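Local structure of inactive glucansucrase (Lactobacillus reuteri, 5JBD) at residues A[291-302]-A[812-823]; A[104-112]-A[132-143]. The protein belongs to glycoside hydrolase family 70, is named an inactive glucansucrase, and holds a calcium ion in a fold built round a TIM barrel. All blocks are in the same frame, centred on the assembly; numbering follows the deposited sequence.

Interaction 1 of 2, residues A[291-302]-A[812-823]; sequences DVLDQMGQLMND and YPDLFTTKAIST
One face of the Tyr812 ring is covered by CB of Asp302, which lies 4.1 Å from the ring centroid in a CH-pi contact. The Asp302 carboxylate meets that of Asp814 with the planes 83° apart, and the two OD2 atoms are only 2.5 Å from each other, so one acid probably carries a proton. Helix 291-304 follows strand 279-282 of the TIM barrel and lies against it; the 812-823 loop, leaving helix 805-811, runs along another side of helix 291-304. Gln298 reaches across to the loop because its CG is anti to the backbone N (chi1 -171°) and the chain beyond is extended. Its NE2 gives a hydrogen bond of 2.9 Å to OD2 of Asp814, on the anti side of that carboxylate, and a weak one to Asp814 O. This carbonyl also accepts from the backbone N of Thr817 and Thr818 and from Thr818 OG1, which comes from above the carbonyl plane, while a water joins Gln298 OE1 to Leu815 O. Beside these polar groups CD1 of Leu299 touches CD1 of Leu815 at 3.9 Å; leucines suit this buried spot. Farther along, waters link Gln295 NE2 to Thr818 O and Asp294 OD2 to Ile821 N; Gln295 NE2 is also hydrogen-bonded to Gln252, and Asp294 OD1 forms a salt bridge with Lys334. The small Ala820 lets the loop come close, its CB 3.4 Å from OD2 of Asp291. The Ser822 hydroxyl sits between Asp291 OD2 and Asp289, and Ser822 N donates to the syn lone pair of Asp291 OD1 at 3.0 Å, nearly straight at 164°.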
loop_
_atom_site.group_PDB
_atom_site.type_symbol
_atom_site.label_atom_id
_atom_site.label_comp_id
_atom_site.label_asym_id
_atom_site.label_seq_id
_atom_site.Cartn_x
_atom_site.Cartn_y
_atom_site.Cartn_z
ATOM N N ASP A 291 -18.009 -3.493 -5.558
ATOM C CA ASP A 291 -18.554 -4.852 -5.635
ATOM C C ASP A 291 -17.769 -5.834 -4.778
ATOM O O ASP A 291 -18.359 -6.736 -4.182
ATOM C CB ASP A 291 -18.509 -5.402 -7.062
ATOM C CG ASP A 291 -19.395 -4.666 -8.032
ATOM O OD1 ASP A 291 -20.252 -3.842 -7.630
ATOM O OD2 ASP A 291 -19.221 -4.927 -9.247
ATOM N N VAL A 292 -16.438 -5.685 -4.737
ATOM C CA VAL A 292 -15.598 -6.665 -4.039
ATOM C C VAL A 292 -15.767 -6.597 -2.520
ATOM O O VAL A 292 -15.554 -7.590 -1.833
ATOM C CB VAL A 292 -14.106 -6.592 -4.433
ATOM C CG1 VAL A 292 -13.937 -6.718 -5.943
ATOM C CG2 VAL A 292 -13.431 -5.331 -3.894
ATOM N N LEU A 293 -16.194 -5.447 -2.006
ATOM C CA LEU A 293 -16.528 -5.329 -0.582
ATOM C C LEU A 293 -17.850 -6.036 -0.271
ATOM O O LEU A 293 -17.949 -6.726 0.734
ATOM C CB LEU A 293 -16.559 -3.863 -0.148
ATOM C CG LEU A 293 -15.332 -3.009 -0.492
ATOM C CD1 LEU A 293 -15.594 -1.556 -0.136
ATOM C CD2 LEU A 293 -14.094 -3.513 0.229
ATOM N N ASP A 294 -18.847 -5.891 -1.142
ATOM C CA ASP A 294 -20.097 -6.658 -1.031
ATOM C C ASP A 294 -19.819 -8.162 -1.041
ATOM O O ASP A 294 -20.334 -8.911 -0.222
ATOM C CB ASP A 294 -21.047 -6.341 -2.195
ATOM C CG ASP A 294 -21.668 -4.956 -2.113
ATOM O OD1 ASP A 294 -21.772 -4.371 -1.011
ATOM O OD2 ASP A 294 -22.092 -4.446 -3.168
ATOM N N GLN A 295 -18.989 -8.583 -1.992
ATOM C CA GLN A 295 -18.711 -10.015 -2.230
ATOM C C GLN A 295 -17.918 -10.647 -1.103
ATOM O O GLN A 295 -18.213 -11.775 -0.699
ATOM C CB GLN A 295 -18.015 -10.181 -3.585
ATOM C CG GLN A 295 -18.996 -9.883 -4.717
ATOM C CD GLN A 295 -18.368 -9.452 -6.025
ATOM O OE1 GLN A 295 -17.157 -9.201 -6.120
ATOM N NE2 GLN A 295 -19.218 -9.318 -7.042
ATOM N N MET A 296 -16.954 -9.905 -0.567
ATOM C CA MET A 296 -16.220 -10.353 0.619
ATOM C C MET A 296 -17.178 -10.584 1.790
ATOM O O MET A 296 -17.111 -11.613 2.447
ATOM C CB MET A 296 -15.148 -9.340 1.014
ATOM C CG MET A 296 -14.346 -9.716 2.255
ATOM S SD MET A 296 -13.190 -8.459 2.794
ATOM C CE MET A 296 -11.847 -8.789 1.651
ATOM N N GLY A 297 -18.049 -9.615 2.058
ATOM C CA GLY A 297 -19.049 -9.764 3.115
ATOM C C GLY A 297 -19.972 -10.949 2.886
ATOM O O GLY A 297 -20.281 -11.697 3.819
ATOM N N GLN A 298 -20.383 -11.146 1.637
ATOM C CA GLN A 298 -21.259 -12.281 1.285
ATOM C C GLN A 298 -20.588 -13.623 1.579
ATOM O O GLN A 298 -21.217 -14.512 2.161
ATOM C CB GLN A 298 -21.678 -12.202 -0.174
ATOM C CG GLN A 298 -22.758 -13.203 -0.558
ATOM C CD GLN A 298 -23.050 -13.214 -2.045
ATOM O OE1 GLN A 298 -22.590 -12.338 -2.792
ATOM N NE2 GLN A 298 -23.826 -14.217 -2.488
ATOM N N LEU A 299 -19.319 -13.755 1.188
ATOM C CA LEU A 299 -18.538 -14.977 1.449
ATOM C C LEU A 299 -18.442 -15.267 2.927
ATOM O O LEU A 299 -18.702 -16.381 3.373
ATOM C CB LEU A 299 -17.114 -14.873 0.874
ATOM C CG LEU A 299 -16.146 -16.045 1.142
ATOM C CD1 LEU A 299 -16.648 -17.323 0.483
ATOM C CD2 LEU A 299 -14.735 -15.741 0.668
ATOM N N MET A 300 -18.026 -14.263 3.684
ATOM C CA MET A 300 -17.817 -14.447 5.112
ATOM C C MET A 300 -19.137 -14.715 5.849
ATOM O O MET A 300 -19.156 -15.501 6.791
ATOM C CB MET A 300 -17.010 -13.278 5.680
ATOM C CG MET A 300 -15.566 -13.311 5.146
ATOM S SD MET A 300 -14.554 -11.929 5.652
ATOM C CE MET A 300 -14.426 -12.340 7.386
ATOM N N ASN A 301 -20.238 -14.138 5.374
ATOM C CA ASN A 301 -21.573 -14.489 5.898
ATOM C C ASN A 301 -22.007 -15.918 5.520
ATOM O O ASN A 301 -22.585 -16.635 6.342
ATOM C CB ASN A 301 -22.647 -13.473 5.471
ATOM C CG ASN A 301 -23.983 -13.701 6.170
ATOM O OD1 ASN A 301 -24.031 -13.951 7.377
ATOM N ND2 ASN A 301 -25.071 -13.640 5.409
ATOM N N ASP A 302 -21.742 -16.325 4.288
ATOM C CA ASP A 302 -22.005 -17.718 3.873
ATOM C C ASP A 302 -21.235 -18.733 4.714
ATOM O O ASP A 302 -21.791 -19.747 5.143
ATOM C CB ASP A 302 -21.645 -17.905 2.396
ATOM C CG ASP A 302 -22.668 -17.302 1.466
ATOM O OD1 ASP A 302 -23.724 -16.821 1.949
ATOM O OD2 ASP A 302 -22.398 -17.305 0.241
ATOM N N TYR A 812 -21.692 -22.862 -1.710
ATOM C CA TYR A 812 -22.271 -21.512 -1.623
ATOM C C TYR A 812 -22.630 -20.995 -3.014
ATOM O O TYR A 812 -22.070 -19.989 -3.468
ATOM C CB TYR A 812 -21.293 -20.546 -0.930
ATOM C CG TYR A 812 -20.639 -21.090 0.329
ATOM C CD1 TYR A 812 -21.397 -21.479 1.426
ATOM C CD2 TYR A 812 -19.248 -21.228 0.413
ATOM C CE1 TYR A 812 -20.791 -21.965 2.581
ATOM C CE2 TYR A 812 -18.636 -21.712 1.562
ATOM C CZ TYR A 812 -19.405 -22.077 2.637
ATOM O OH TYR A 812 -18.786 -22.567 3.759
ATOM N N PRO A 813 -23.601 -21.654 -3.685
ATOM C CA PRO A 813 -23.919 -21.288 -5.079
ATOM C C PRO A 813 -24.368 -19.827 -5.275
ATOM O O PRO A 813 -24.167 -19.266 -6.358
ATOM C CB PRO A 813 -25.033 -22.276 -5.471
ATOM C CG PRO A 813 -25.585 -22.788 -4.177
ATOM C CD PRO A 813 -24.456 -22.748 -3.188
ATOM N N ASP A 814 -24.954 -19.226 -4.235
ATOM C CA ASP A 814 -25.346 -17.795 -4.248
ATOM C C ASP A 814 -24.207 -16.822 -4.625
ATOM O O ASP A 814 -24.456 -15.759 -5.210
ATOM C CB ASP A 814 -25.966 -17.385 -2.895
ATOM C CG ASP A 814 -25.043 -17.681 -1.717
ATOM O OD1 ASP A 814 -24.946 -18.855 -1.301
ATOM O OD2 ASP A 814 -24.389 -16.751 -1.236
ATOM N N LEU A 815 -22.965 -17.201 -4.310
ATOM C CA LEU A 815 -21.796 -16.409 -4.682
ATOM C C LEU A 815 -21.741 -16.102 -6.173
ATOM O O LEU A 815 -21.254 -15.036 -6.567
ATOM C CB LEU A 815 -20.493 -17.122 -4.270
ATOM C CG LEU A 815 -20.217 -17.242 -2.769
ATOM C CD1 LEU A 815 -18.942 -18.033 -2.528
ATOM C CD2 LEU A 815 -20.134 -15.872 -2.126
ATOM N N PHE A 816 -22.201 -17.054 -6.991
ATOM C CA PHE A 816 -22.091 -16.971 -8.440
ATOM C C PHE A 816 -23.439 -16.798 -9.146
ATOM O O PHE A 816 -23.516 -16.921 -10.377
ATOM C CB PHE A 816 -21.299 -18.197 -8.941
ATOM C CG PHE A 816 -20.001 -18.389 -8.190
ATOM C CD1 PHE A 816 -18.954 -17.502 -8.363
ATOM C CD2 PHE A 816 -19.856 -19.411 -7.261
ATOM C CE1 PHE A 816 -17.777 -17.637 -7.646
ATOM C CE2 PHE A 816 -18.675 -19.557 -6.547
ATOM C CZ PHE A 816 -17.633 -18.669 -6.742
ATOM N N THR A 817 -24.486 -16.485 -8.378
ATOM C CA THR A 817 -25.760 -16.007 -8.959
ATOM C C THR A 817 -26.156 -14.586 -8.520
ATOM O O THR A 817 -26.968 -13.960 -9.178
ATOM C CB THR A 817 -26.921 -16.978 -8.670
ATOM O OG1 THR A 817 -27.082 -17.146 -7.260
ATOM C CG2 THR A 817 -26.657 -18.332 -9.316
ATOM N N THR A 818 -25.591 -14.077 -7.428
ATOM C CA THR A 818 -25.867 -12.709 -6.987
ATOM C C THR A 818 -25.261 -11.722 -7.964
ATOM O O THR A 818 -24.045 -11.732 -8.186
ATOM C CB THR A 818 -25.287 -12.473 -5.603
ATOM O OG1 THR A 818 -25.912 -13.386 -4.697
ATOM C CG2 THR A 818 -25.511 -11.007 -5.131
ATOM N N LYS A 819 -26.103 -10.866 -8.542
ATOM C CA LYS A 819 -25.640 -9.910 -9.547
ATOM C C LYS A 819 -24.970 -8.724 -8.871
ATOM O O LYS A 819 -25.574 -8.064 -8.038
ATOM C CB LYS A 819 -26.796 -9.447 -10.420
ATOM C CG LYS A 819 -27.367 -10.569 -11.277
ATOM C CD LYS A 819 -28.494 -10.076 -12.163
ATOM C CE LYS A 819 -28.858 -11.093 -13.240
ATOM N NZ LYS A 819 -29.979 -11.960 -12.797
ATOM N N ALA A 820 -23.715 -8.476 -9.216
ATOM C CA ALA A 820 -22.964 -7.323 -8.700
ATOM C C ALA A 820 -23.571 -5.988 -9.155
ATOM O O ALA A 820 -24.132 -5.881 -10.243
ATOM C CB ALA A 820 -21.508 -7.416 -9.139
ATOM N N ILE A 821 -23.456 -4.976 -8.303
ATOM C CA ILE A 821 -24.038 -3.645 -8.572
ATOM C C ILE A 821 -23.400 -2.991 -9.793
ATOM O O ILE A 821 -24.093 -2.552 -10.686
ATOM C CB ILE A 821 -23.914 -2.692 -7.337
ATOM C CG1 ILE A 821 -24.751 -3.253 -6.165
ATOM C CG2 ILE A 821 -24.358 -1.269 -7.685
ATOM C CD1 ILE A 821 -24.799 -2.457 -4.859
ATOM N N SER A 822 -22.075 -2.914 -9.822
ATOM C CA SER A 822 -21.400 -2.141 -10.864
ATOM C C SER A 822 -21.622 -2.728 -12.262
ATOM O O SER A 822 -21.790 -1.968 -13.210
ATOM C CB SER A 822 -19.904 -1.967 -10.571
ATOM O OG SER A 822 -19.130 -3.103 -10.924
ATOM N N THR A 823 -21.680 -4.058 -12.365
ATOM C CA THR A 823 -21.802 -4.757 -13.677
ATOM C C THR A 823 -23.173 -5.308 -14.022
ATOM O O THR A 823 -23.470 -5.507 -15.202
ATOM C CB THR A 823 -20.861 -5.962 -13.742
ATOM O OG1 THR A 823 -21.167 -6.868 -12.667
ATOM C CG2 THR A 823 -19.431 -5.510 -13.649
HETATM O O HOH W 1 -22.185 -5.859 -5.633
HETATM O O HOH W 2 -22.032 -10.565 -6.681
HETATM O O HOH W 3 -21.298 -12.591 -5.280
#

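Interaction 2 of 2, residues A[104-112]-A[132-143]; sequences GYENANYGL and MAQNLRYVIEQS
Val139 faces the loop with both methyls: CG2 meets CB of Asn107 at 3.7 Å and also touches CB of Tyr110 and CD1 of Leu112, whereas CG1 lies 3.5 Å from the backbone O of Tyr105. Buried by the contact, Tyr105 O has no polar partner in the model. A branched, compact side chain suits the place of Val139, since each methyl serves a different part of the loop. Leu112 lays CD1 on the helix backbone, 3.4 Å from Leu136 N, and turns CD2 to Met132. With CG anti to its carbonyl carbon (chi1 -56°), the Tyr105 ring runs past Ile140, whose CG1 is 3.8 Å from CD2 of the ring, and on to Ser143; a water bridges Tyr105 OH and Ser143 OG. Tyr110 has OD1 of Asn135 at its edge, in the ring plane, and NE2 of Gln142 approaches CE1 to 3.5 Å with the amide and ring planes 59° apart. The single direct hydrogen bond across to helix 126-147, Asn107 ND2 to Gln142 OE1, is weak. The loop gets its shape from an Asx turn, in which Asn107 OD1 accepts from Asn109 N at 2.9 Å, and from paired backbone bonds between Asn107 and Leu112. Asn107 O takes the N-H groups of Leu112 and Tyr110 from opposite faces of its plane, and Gly111 supplies the positive phi of 70° at the turn back. Farther out, Gln66 O receives Gln142 NE2, helix 90-101 sets Phe100 against Tyr105, Leu136 and Ile140, and Asp156 of helix 151-162 hydrogen-bonds to Tyr105 OH.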
loop_
_atom_site.group_PDB
_atom_site.type_symbol
_atom_site.label_atom_id
_atom_site.label_comp_id
_atom_site.label_asym_id
_atom_site.label_seq_id
_atom_site.Cartn_x
_atom_site.Cartn_y
_atom_site.Cartn_z
ATOM N N GLY A 104 34.121 4.311 -27.109
ATOM C CA GLY A 104 34.942 3.130 -27.350
ATOM C C GLY A 104 34.915 2.505 -28.739
ATOM O O GLY A 104 35.528 1.463 -28.931
ATOM N N TYR A 105 34.256 3.129 -29.716
ATOM C CA TYR A 105 34.167 2.549 -31.068
ATOM C C TYR A 105 34.679 3.512 -32.137
ATOM O O TYR A 105 34.039 3.734 -33.169
ATOM C CB TYR A 105 32.732 2.110 -31.355
ATOM C CG TYR A 105 32.172 1.129 -30.327
ATOM C CD1 TYR A 105 31.594 1.587 -29.139
ATOM C CD2 TYR A 105 32.218 -0.247 -30.544
ATOM C CE1 TYR A 105 31.081 0.709 -28.208
ATOM C CE2 TYR A 105 31.708 -1.135 -29.610
ATOM C CZ TYR A 105 31.139 -0.654 -28.441
ATOM O OH TYR A 105 30.617 -1.515 -27.505
ATOM N N GLU A 106 35.856 4.062 -31.873
ATOM C CA GLU A 106 36.554 4.952 -32.799
ATOM C C GLU A 106 37.460 4.120 -33.715
ATOM O O GLU A 106 38.112 3.188 -33.255
ATOM C CB GLU A 106 37.385 5.967 -31.992
ATOM C CG GLU A 106 37.603 7.303 -32.685
ATOM C CD GLU A 106 38.303 8.354 -31.822
ATOM O OE1 GLU A 106 38.617 8.090 -30.639
ATOM O OE2 GLU A 106 38.550 9.461 -32.344
ATOM N N ASN A 107 37.476 4.445 -35.009
ATOM C CA ASN A 107 38.468 3.892 -35.951
ATOM C C ASN A 107 38.608 4.806 -37.182
ATOM O O ASN A 107 37.709 4.867 -38.028
ATOM C CB ASN A 107 38.093 2.462 -36.379
ATOM C CG ASN A 107 39.232 1.735 -37.082
ATOM O OD1 ASN A 107 39.994 2.333 -37.837
ATOM N ND2 ASN A 107 39.336 0.433 -36.850
ATOM N N ALA A 108 39.737 5.510 -37.265
ATOM C CA ALA A 108 40.046 6.411 -38.395
ATOM C C ALA A 108 40.106 5.708 -39.758
ATOM O O ALA A 108 39.801 6.323 -40.777
ATOM C CB ALA A 108 41.357 7.151 -38.143
ATOM N N ASN A 109 40.499 4.434 -39.770
ATOM C CA ASN A 109 40.553 3.653 -41.005
ATOM C C ASN A 109 39.172 3.369 -41.613
ATOM O O ASN A 109 39.084 3.083 -42.811
ATOM C CB ASN A 109 41.330 2.346 -40.779
ATOM C CG ASN A 109 42.796 2.590 -40.476
ATOM O OD1 ASN A 109 43.502 3.277 -41.227
ATOM N ND2 ASN A 109 43.276 1.984 -39.401
ATOM N N TYR A 110 38.108 3.454 -40.802
ATOM C CA TYR A 110 36.719 3.292 -41.271
ATOM C C TYR A 110 35.918 4.608 -41.264
ATOM O O TYR A 110 34.682 4.584 -41.271
ATOM C CB TYR A 110 36.019 2.179 -40.456
ATOM C CG TYR A 110 36.603 0.827 -40.755
ATOM C CD1 TYR A 110 37.764 0.391 -40.120
ATOM C CD2 TYR A 110 36.042 0.008 -41.728
ATOM C CE1 TYR A 110 38.339 -0.835 -40.429
ATOM C CE2 TYR A 110 36.605 -1.221 -42.047
ATOM C CZ TYR A 110 37.754 -1.642 -41.394
ATOM O OH TYR A 110 38.314 -2.856 -41.715
ATOM N N GLY A 111 36.620 5.746 -41.279
ATOM C CA GLY A 111 35.993 7.075 -41.371
ATOM C C GLY A 111 35.224 7.532 -40.143
ATOM O O GLY A 111 34.341 8.387 -40.253
ATOM N N LEU A 112 35.576 6.985 -38.976
ATOM C CA LEU A 112 34.830 7.197 -37.734
ATOM C C LEU A 112 35.748 7.683 -36.626
ATOM O O LEU A 112 36.312 6.892 -35.874
ATOM C CB LEU A 112 34.131 5.900 -37.312
ATOM C CG LEU A 112 33.045 5.403 -38.268
ATOM C CD1 LEU A 112 32.670 3.959 -37.958
ATOM C CD2 LEU A 112 31.817 6.309 -38.238
ATOM N N MET A 132 28.229 5.455 -42.801
ATOM C CA MET A 132 28.813 5.526 -41.455
ATOM C C MET A 132 28.271 4.412 -40.546
ATOM O O MET A 132 29.037 3.789 -39.816
ATOM C CB MET A 132 28.571 6.892 -40.806
ATOM C CG MET A 132 29.340 8.022 -41.466
ATOM S SD MET A 132 28.970 9.611 -40.699
ATOM C CE MET A 132 30.439 10.569 -41.076
ATOM N N ALA A 133 26.963 4.151 -40.611
ATOM C CA ALA A 133 26.356 3.074 -39.819
ATOM C C ALA A 133 26.900 1.683 -40.195
ATOM O O ALA A 133 27.145 0.866 -39.314
ATOM C CB ALA A 133 24.839 3.101 -39.937
ATOM N N GLN A 134 27.091 1.426 -41.490
ATOM C CA GLN A 134 27.657 0.154 -41.944
ATOM C C GLN A 134 29.107 -0.007 -41.462
ATOM O O GLN A 134 29.504 -1.075 -40.971
ATOM C CB GLN A 134 27.592 0.027 -43.478
ATOM C CG GLN A 134 28.116 -1.301 -44.037
ATOM C CD GLN A 134 27.483 -2.527 -43.371
ATOM O OE1 GLN A 134 26.404 -2.981 -43.759
ATOM N NE2 GLN A 134 28.167 -3.071 -42.380
ATOM N N ASN A 135 29.877 1.062 -41.607
ATOM C CA ASN A 135 31.259 1.098 -41.125
ATOM C C ASN A 135 31.345 0.948 -39.603
ATOM O O ASN A 135 32.247 0.269 -39.107
ATOM C CB ASN A 135 31.971 2.374 -41.620
ATOM C CG ASN A 135 32.418 2.255 -43.079
ATOM O OD1 ASN A 135 32.768 1.184 -43.547
ATOM N ND2 ASN A 135 32.416 3.360 -43.784
ATOM N N LEU A 136 30.406 1.547 -38.877
ATOM C CA LEU A 136 30.348 1.374 -37.432
ATOM C C LEU A 136 30.057 -0.080 -37.037
ATOM O O LEU A 136 30.644 -0.587 -36.090
ATOM C CB LEU A 136 29.313 2.305 -36.808
ATOM C CG LEU A 136 29.148 2.226 -35.278
ATOM C CD1 LEU A 136 30.461 2.452 -34.534
ATOM C CD2 LEU A 136 28.103 3.221 -34.842
ATOM N N ARG A 137 29.181 -0.759 -37.772
ATOM C CA ARG A 137 28.944 -2.178 -37.515
ATOM C C ARG A 137 30.241 -3.011 -37.615
ATOM O O ARG A 137 30.482 -3.868 -36.761
ATOM C CB ARG A 137 27.838 -2.736 -38.406
ATOM C CG ARG A 137 26.456 -2.233 -38.018
ATOM C CD ARG A 137 25.360 -3.048 -38.683
ATOM N NE ARG A 137 25.224 -2.765 -40.119
ATOM C CZ ARG A 137 24.518 -1.750 -40.634
ATOM N NH1 ARG A 137 23.843 -0.902 -39.868
ATOM N NH2 ARG A 137 24.474 -1.590 -41.949
ATOM N N TYR A 138 31.082 -2.720 -38.613
ATOM C CA TYR A 138 32.392 -3.382 -38.754
ATOM C C TYR A 138 33.278 -3.104 -37.523
ATOM O O TYR A 138 33.912 -4.009 -36.986
ATOM C CB TYR A 138 33.117 -2.952 -40.055
ATOM C CG TYR A 138 32.353 -3.185 -41.352
ATOM C CD1 TYR A 138 31.520 -4.300 -41.527
ATOM C CD2 TYR A 138 32.472 -2.291 -42.424
ATOM C CE1 TYR A 138 30.824 -4.510 -42.711
ATOM C CE2 TYR A 138 31.771 -2.492 -43.614
ATOM C CZ TYR A 138 30.946 -3.600 -43.748
ATOM O OH TYR A 138 30.228 -3.802 -44.899
ATOM N N VAL A 139 33.271 -1.853 -37.062
ATOM C CA VAL A 139 34.048 -1.445 -35.881
ATOM C C VAL A 139 33.476 -2.093 -34.611
ATOM O O VAL A 139 34.232 -2.544 -33.765
ATOM C CB VAL A 139 34.140 0.101 -35.767
ATOM C CG1 VAL A 139 34.807 0.532 -34.460
ATOM C CG2 VAL A 139 34.903 0.673 -36.968
ATOM N N ILE A 140 32.154 -2.197 -34.522
ATOM C CA ILE A 140 31.501 -2.921 -33.416
ATOM C C ILE A 140 31.914 -4.412 -33.417
ATOM O O ILE A 140 32.199 -4.969 -32.354
ATOM C CB ILE A 140 29.966 -2.756 -33.443
ATOM C CG1 ILE A 140 29.597 -1.332 -33.026
ATOM C CG2 ILE A 140 29.269 -3.732 -32.491
ATOM C CD1 ILE A 140 28.141 -0.981 -33.218
ATOM N N GLU A 141 31.920 -5.050 -34.585
ATOM C CA GLU A 141 32.310 -6.467 -34.683
ATOM C C GLU A 141 33.784 -6.680 -34.318
ATOM O O GLU A 141 34.150 -7.706 -33.746
ATOM C CB GLU A 141 32.023 -7.019 -36.088
ATOM C CG GLU A 141 30.535 -7.117 -36.441
ATOM C CD GLU A 141 29.756 -8.090 -35.572
ATOM O OE1 GLU A 141 30.346 -9.061 -35.056
ATOM O OE2 GLU A 141 28.530 -7.902 -35.407
ATOM N N GLN A 142 34.634 -5.711 -34.645
ATOM C CA GLN A 142 36.019 -5.741 -34.166
ATOM C C GLN A 142 36.072 -5.700 -32.637
ATOM O O GLN A 142 36.845 -6.442 -32.025
ATOM C CB GLN A 142 36.817 -4.585 -34.733
ATOM C CG GLN A 142 37.074 -4.673 -36.215
ATOM C CD GLN A 142 37.436 -3.292 -36.766
ATOM O OE1 GLN A 142 37.851 -2.387 -36.016
ATOM N NE2 GLN A 142 37.227 -3.100 -38.056
ATOM N N SER A 143 35.238 -4.852 -32.031
ATOM C CA SER A 143 35.161 -4.752 -30.574
ATOM C C SER A 143 34.626 -6.038 -29.918
ATOM O O SER A 143 35.185 -6.499 -28.930
ATOM C CB SER A 143 34.339 -3.522 -30.159
ATOM O OG SER A 143 34.251 -3.402 -28.749
HETATM O O HOH W 4 31.719 -4.077 -27.843
#

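Overall arrangement
From the N terminus the chain first makes interaction 2, a local closure: 19 residues, including the short helix 114-117, separate the 104-112 loop from 132-143, and the contact folds that loop back on helix 126-147 within a small helical cluster; the centre of the contact lies about 50 Å from that of the chain. Further on, 291-302 opens interaction 1, which 812-823 closes after 509 intervening residues. Those residues hold seven of the eight strands of the parallel barrel sheet, so this contact brings a late loop back to an early barrel helix. The two closures follow in series, neither nested nor crossed; their centres are about 65 Å apart and their nearest atoms about 50 Å.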